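Local coordinates for uncharacterized protein AF_0941 (Archaeoglobus fulgidus, PDB 1YOZ) that is of unknown function but adopts an all-helical fold of the AF0941-like family, with two copies of the chain in its assembly, at residues 28-33 with 81-86; 40-45 with 65-70. All coordinates share one frame; numbering follows the deposited sequence.

Overall arrangement
The chain is built of helices and loops, without strands, and both contacts are mainly between buried side chains, contact 1 at a break between helices and contact 2 between two helices. Along the sequence the order is 28-33, 40-45, 65-70 and 81-86, so contact 2 falls within the span that contact 1 brings together. Helix 32-51 runs through both: its first residues fall in segment 28-33, though the touching residues there precede it, and its middle packs against helix 57-73 in contact 2. Contact 1 brings helix 75-88 against the end of helix 26-29 and the break after it. The two centres lie about 19 Å apart, yet like-charged Lys33 NZ and Arg40 NH2 come within 3.1 Å.

Contact 1: residues 28-33 with 81-86; sequences KLLDQK and RLKEFA
The break between helix 26-29 and helix 32-51 packs against helix 75-88 through two successive leucines, Leu29 and Leu30, which close on Leu82. The CD2 methyl of Leu82 takes most of the contact. Leu29 CD2 lies 3.5 Å from Leu82 CD2, tighter than usual for two methyls, with the side chains crossing at about a right angle. From the neighbouring position Leu30 CD2 lies 3.7 Å from Leu82 CD2. Leu82 holds its CG anti to the backbone N (chi1 -172°), an orientation that carries the isobutyl group out from its helix so that CD2 meets both leucines. Leu30 is also where helix 26-29 gives way: it is the first residue to leave helical geometry, and Asp31 behind it is the N-cap of helix 32-51, its OD2 accepting from Asn34 N. This break between the two helices turns consecutive leucines to one side, where Leu29 also rests on Phe9, Arg12 and Ile16 of helix 8-18. The other methyl of Leu30, CD1, sits 4.0 Å from Leu82 CG and reaches the backbone of helix 75-88, where it lies equally near Lys83 N. Leu30 CD1 also meets the base of the lysine side chain, 4.1 Å from Lys83 CG; beyond that the lysine bends at chi3 (83°) and leads its NZ away to the carbonyl of Lys95. With an alanine at Leu30 both methyls would be gone, which would probably open a gap beside Leu82 and strip the apolar cover from the stem of Lys83.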
# COMPACT_ATOMS: atom_id res chain seq x y z
N LYS B 28 -15.16 -3.49 15.63
CA LYS B 28 -15.51 -4.53 14.67
C LYS B 28 -14.37 -4.81 13.69
O LYS B 28 -14.10 -5.98 13.34
CB LYS B 28 -16.78 -4.19 13.89
CG LYS B 28 -16.94 -5.02 12.60
CD LYS B 28 -18.31 -4.81 11.97
CE LYS B 28 -18.42 -5.50 10.62
NZ LYS B 28 -19.68 -5.05 9.90
N LEU B 29 -13.72 -3.74 13.25
CA LEU B 29 -12.61 -3.89 12.33
C LEU B 29 -11.46 -4.76 12.93
O LEU B 29 -10.84 -5.53 12.20
CB LEU B 29 -12.11 -2.53 11.82
CG LEU B 29 -10.98 -2.49 10.78
CD1 LEU B 29 -11.33 -3.19 9.48
CD2 LEU B 29 -10.58 -1.06 10.54
N LEU B 30 -11.25 -4.66 14.24
CA LEU B 30 -10.10 -5.25 14.92
C LEU B 30 -10.36 -6.59 15.58
O LEU B 30 -9.52 -7.09 16.36
CB LEU B 30 -9.55 -4.28 15.94
CG LEU B 30 -9.04 -2.96 15.38
CD1 LEU B 30 -8.68 -2.00 16.53
CD2 LEU B 30 -7.90 -3.15 14.44
N ASP B 31 -11.52 -7.16 15.28
CA ASP B 31 -11.82 -8.55 15.55
C ASP B 31 -11.05 -9.42 14.56
O ASP B 31 -11.31 -9.36 13.38
CB ASP B 31 -13.32 -8.81 15.44
CG ASP B 31 -13.68 -10.25 15.76
OD1 ASP B 31 -14.06 -10.56 16.90
OD2 ASP B 31 -13.54 -11.09 14.86
N GLN B 32 -10.08 -10.20 15.06
CA GLN B 32 -9.20 -10.99 14.17
C GLN B 32 -9.92 -11.98 13.28
O GLN B 32 -9.46 -12.25 12.16
CB GLN B 32 -8.03 -11.65 14.91
CG GLN B 32 -8.40 -12.66 16.01
CD GLN B 32 -7.18 -13.42 16.54
OE1 GLN B 32 -6.01 -12.94 16.47
NE2 GLN B 32 -7.43 -14.62 17.06
N LYS B 33 -11.04 -12.52 13.74
CA LYS B 33 -11.87 -13.31 12.84
C LYS B 33 -12.38 -12.47 11.68
O LYS B 33 -12.37 -12.93 10.53
CB LYS B 33 -13.07 -13.95 13.58
CG LYS B 33 -13.82 -15.04 12.76
CD LYS B 33 -12.92 -16.29 12.42
CE LYS B 33 -12.26 -16.25 11.01
NZ LYS B 33 -11.16 -17.32 10.87
N ARG B 81 -1.59 0.83 15.64
CA ARG B 81 -2.00 2.19 15.28
C ARG B 81 -3.47 2.46 15.62
O ARG B 81 -3.81 3.48 16.23
CB ARG B 81 -1.79 2.41 13.78
CG ARG B 81 -1.29 3.79 13.35
CD ARG B 81 -2.26 4.92 13.71
NE ARG B 81 -2.00 6.16 12.98
CZ ARG B 81 -2.29 7.37 13.44
NH1 ARG B 81 -2.83 7.52 14.65
NH2 ARG B 81 -2.02 8.45 12.70
N LEU B 82 -4.35 1.55 15.23
CA LEU B 82 -5.78 1.81 15.28
C LEU B 82 -6.35 1.72 16.69
O LEU B 82 -7.24 2.50 17.05
CB LEU B 82 -6.52 0.87 14.32
CG LEU B 82 -8.01 1.12 14.12
CD1 LEU B 82 -8.29 2.62 13.77
CD2 LEU B 82 -8.55 0.18 13.04
N LYS B 83 -5.85 0.74 17.46
CA LYS B 83 -5.97 0.66 18.92
C LYS B 83 -5.54 1.96 19.59
O LYS B 83 -6.28 2.54 20.38
CB LYS B 83 -5.07 -0.48 19.43
CG LYS B 83 -5.71 -1.85 19.38
CD LYS B 83 -4.93 -2.88 20.22
CE LYS B 83 -5.30 -2.81 21.67
NZ LYS B 83 -4.87 -4.00 22.40
N GLU B 84 -4.34 2.43 19.24
CA GLU B 84 -3.76 3.63 19.80
C GLU B 84 -4.60 4.82 19.41
O GLU B 84 -4.79 5.74 20.22
CB GLU B 84 -2.28 3.75 19.36
CG GLU B 84 -1.71 5.14 18.99
CD GLU B 84 -0.62 5.04 17.87
OE1 GLU B 84 -0.16 6.09 17.34
OE2 GLU B 84 -0.23 3.91 17.49
N PHE B 85 -5.14 4.80 18.19
CA PHE B 85 -6.06 5.84 17.74
C PHE B 85 -7.39 5.82 18.48
O PHE B 85 -7.85 6.86 18.96
CB PHE B 85 -6.29 5.75 16.21
CG PHE B 85 -7.21 6.78 15.69
CD1 PHE B 85 -6.71 8.00 15.24
CD2 PHE B 85 -8.58 6.57 15.67
CE1 PHE B 85 -7.56 8.98 14.78
CE2 PHE B 85 -9.44 7.56 15.21
CZ PHE B 85 -8.92 8.77 14.76
N ALA B 86 -8.01 4.65 18.59
CA ALA B 86 -9.29 4.53 19.29
C ALA B 86 -9.17 4.85 20.78
O ALA B 86 -10.11 5.36 21.37
CB ALA B 86 -9.89 3.15 19.09

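Contact 2: residues 40-45 with 65-70; sequences RSDCEE and YLLKTY
While Leu67 reaches across to Asp42 and Cys43, the flat ring of Tyr65 on the same helix carries Thr69 CG2 on one face, 3.9 Å above the plane and offset toward the rim; the ring also makes a cation-pi contact with Arg18 of the second subunit. Thr69 is fixed by its hydroxyl, which donates to Tyr65 O at an OG1 to O distance of 2.7 Å. That carbonyl also receives Thr69 N, and the two donors come from opposite faces of its plane. Across the contact the work falls to one branch of Leu67. Its CG stands anti to the backbone N (chi1 -164°), which sends the side chain toward helix 32-51. There the CD2 methyl lies 4.3 Å from Asp42 CB and 4.2 Å from Cys43 SG, an apolar contact with the methylene of one residue and the thiol sulfur of the other. The buried carboxylate of Asp42 is satisfied elsewhere, OD1 by the hydroxyl of Ser8, and Cys43 packs further on Ile109 and Val112 of helix 99-113. Leu67 touches Phe39 and Ile46 as well, one turn to either side along helix 32-51, and with Asp42 and Cys43 these make the four-residue socket of knobs-into-holes packing, here between the two sequential, roughly antiparallel helices of a helical hairpin.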
# COMPACT_ATOMS: atom_id res chain seq x y z
N ARG B 40 -9.84 -12.78 3.10
CA ARG B 40 -10.44 -13.82 2.22
C ARG B 40 -11.36 -13.19 1.17
O ARG B 40 -11.29 -13.55 -0.02
CB ARG B 40 -11.26 -14.89 2.98
CG ARG B 40 -10.49 -15.84 3.83
CD ARG B 40 -11.47 -16.87 4.49
NE ARG B 40 -10.81 -17.47 5.65
CZ ARG B 40 -11.12 -17.22 6.93
NH1 ARG B 40 -12.09 -16.38 7.25
NH2 ARG B 40 -10.45 -17.84 7.89
N SER B 41 -12.25 -12.27 1.61
CA SER B 41 -13.14 -11.64 0.64
C SER B 41 -12.41 -10.81 -0.39
O SER B 41 -12.85 -10.75 -1.54
CB SER B 41 -14.24 -10.77 1.28
OG SER B 41 -13.75 -10.04 2.37
N ASP B 42 -11.32 -10.14 0.02
CA ASP B 42 -10.47 -9.41 -0.91
C ASP B 42 -9.86 -10.31 -1.97
O ASP B 42 -9.88 -9.95 -3.15
CB ASP B 42 -9.33 -8.70 -0.15
CG ASP B 42 -9.79 -7.41 0.52
OD1 ASP B 42 -10.98 -6.99 0.36
OD2 ASP B 42 -8.93 -6.81 1.21
N CYS B 43 -9.30 -11.44 -1.56
CA CYS B 43 -8.72 -12.38 -2.55
C CYS B 43 -9.76 -12.75 -3.61
O CYS B 43 -9.46 -12.80 -4.80
CB CYS B 43 -8.26 -13.64 -1.87
SG CYS B 43 -6.71 -13.34 -0.92
N GLU B 44 -10.96 -13.03 -3.12
CA GLU B 44 -12.07 -13.40 -4.04
C GLU B 44 -12.41 -12.25 -4.96
O GLU B 44 -12.57 -12.47 -6.14
CB GLU B 44 -13.31 -13.87 -3.30
CG GLU B 44 -14.51 -14.15 -4.29
CD GLU B 44 -15.72 -14.67 -3.57
OE1 GLU B 44 -16.23 -13.91 -2.68
OE2 GLU B 44 -16.13 -15.82 -3.87
N GLU B 45 -12.53 -11.01 -4.45
CA GLU B 45 -12.80 -9.87 -5.35
C GLU B 45 -11.71 -9.75 -6.42
O GLU B 45 -11.99 -9.57 -7.64
CB GLU B 45 -12.91 -8.52 -4.57
CG GLU B 45 -13.25 -7.39 -5.49
CD GLU B 45 -13.66 -6.08 -4.79
OE1 GLU B 45 -13.62 -5.98 -3.53
OE2 GLU B 45 -14.02 -5.13 -5.55
N TYR B 65 0.80 -9.72 -4.43
CA TYR B 65 2.13 -9.46 -3.82
C TYR B 65 2.07 -8.36 -2.76
O TYR B 65 2.55 -8.50 -1.63
CB TYR B 65 3.13 -9.10 -4.89
CG TYR B 65 4.53 -8.96 -4.31
CD1 TYR B 65 5.29 -10.09 -3.97
CD2 TYR B 65 5.09 -7.70 -4.16
CE1 TYR B 65 6.62 -9.93 -3.42
CE2 TYR B 65 6.41 -7.54 -3.63
CZ TYR B 65 7.15 -8.64 -3.28
OH TYR B 65 8.42 -8.42 -2.81
N LEU B 66 1.42 -7.26 -3.09
CA LEU B 66 1.29 -6.18 -2.11
C LEU B 66 0.43 -6.61 -0.93
O LEU B 66 0.68 -6.21 0.22
CB LEU B 66 0.69 -4.91 -2.78
CG LEU B 66 1.44 -4.11 -3.87
CD1 LEU B 66 0.75 -2.80 -4.24
CD2 LEU B 66 2.81 -3.83 -3.33
N LEU B 67 -0.60 -7.40 -1.18
CA LEU B 67 -1.52 -7.79 -0.12
C LEU B 67 -0.82 -8.78 0.82
O LEU B 67 -0.91 -8.68 2.04
CB LEU B 67 -2.81 -8.40 -0.76
CG LEU B 67 -4.01 -8.50 0.17
CD1 LEU B 67 -4.61 -7.15 0.48
CD2 LEU B 67 -5.09 -9.47 -0.37
N LYS B 68 -0.12 -9.74 0.24
CA LYS B 68 0.71 -10.69 1.03
C LYS B 68 1.77 -9.96 1.85
O LYS B 68 1.84 -10.09 3.08
CB LYS B 68 1.33 -11.73 0.07
CG LYS B 68 2.33 -12.66 0.74
CD LYS B 68 3.24 -13.35 -0.31
CE LYS B 68 2.72 -14.74 -0.55
NZ LYS B 68 3.40 -15.40 -1.72
N THR B 69 2.58 -9.13 1.18
CA THR B 69 3.54 -8.28 1.94
C THR B 69 2.91 -7.31 2.95
O THR B 69 3.49 -7.05 4.02
CB THR B 69 4.62 -7.61 0.97
OG1 THR B 69 3.98 -6.82 -0.01
CG2 THR B 69 5.29 -8.68 0.20
N TYR B 70 1.69 -6.80 2.69
CA TYR B 70 0.98 -6.00 3.69
C TYR B 70 0.70 -6.85 4.89
O TYR B 70 0.89 -6.40 6.03
CB TYR B 70 -0.38 -5.48 3.16
CG TYR B 70 -1.14 -4.66 4.20
CD1 TYR B 70 -0.93 -3.28 4.32
CD2 TYR B 70 -2.06 -5.26 5.06
CE1 TYR B 70 -1.63 -2.53 5.27
CE2 TYR B 70 -2.75 -4.49 6.02
CZ TYR B 70 -2.52 -3.13 6.11
OH TYR B 70 -3.15 -2.37 7.06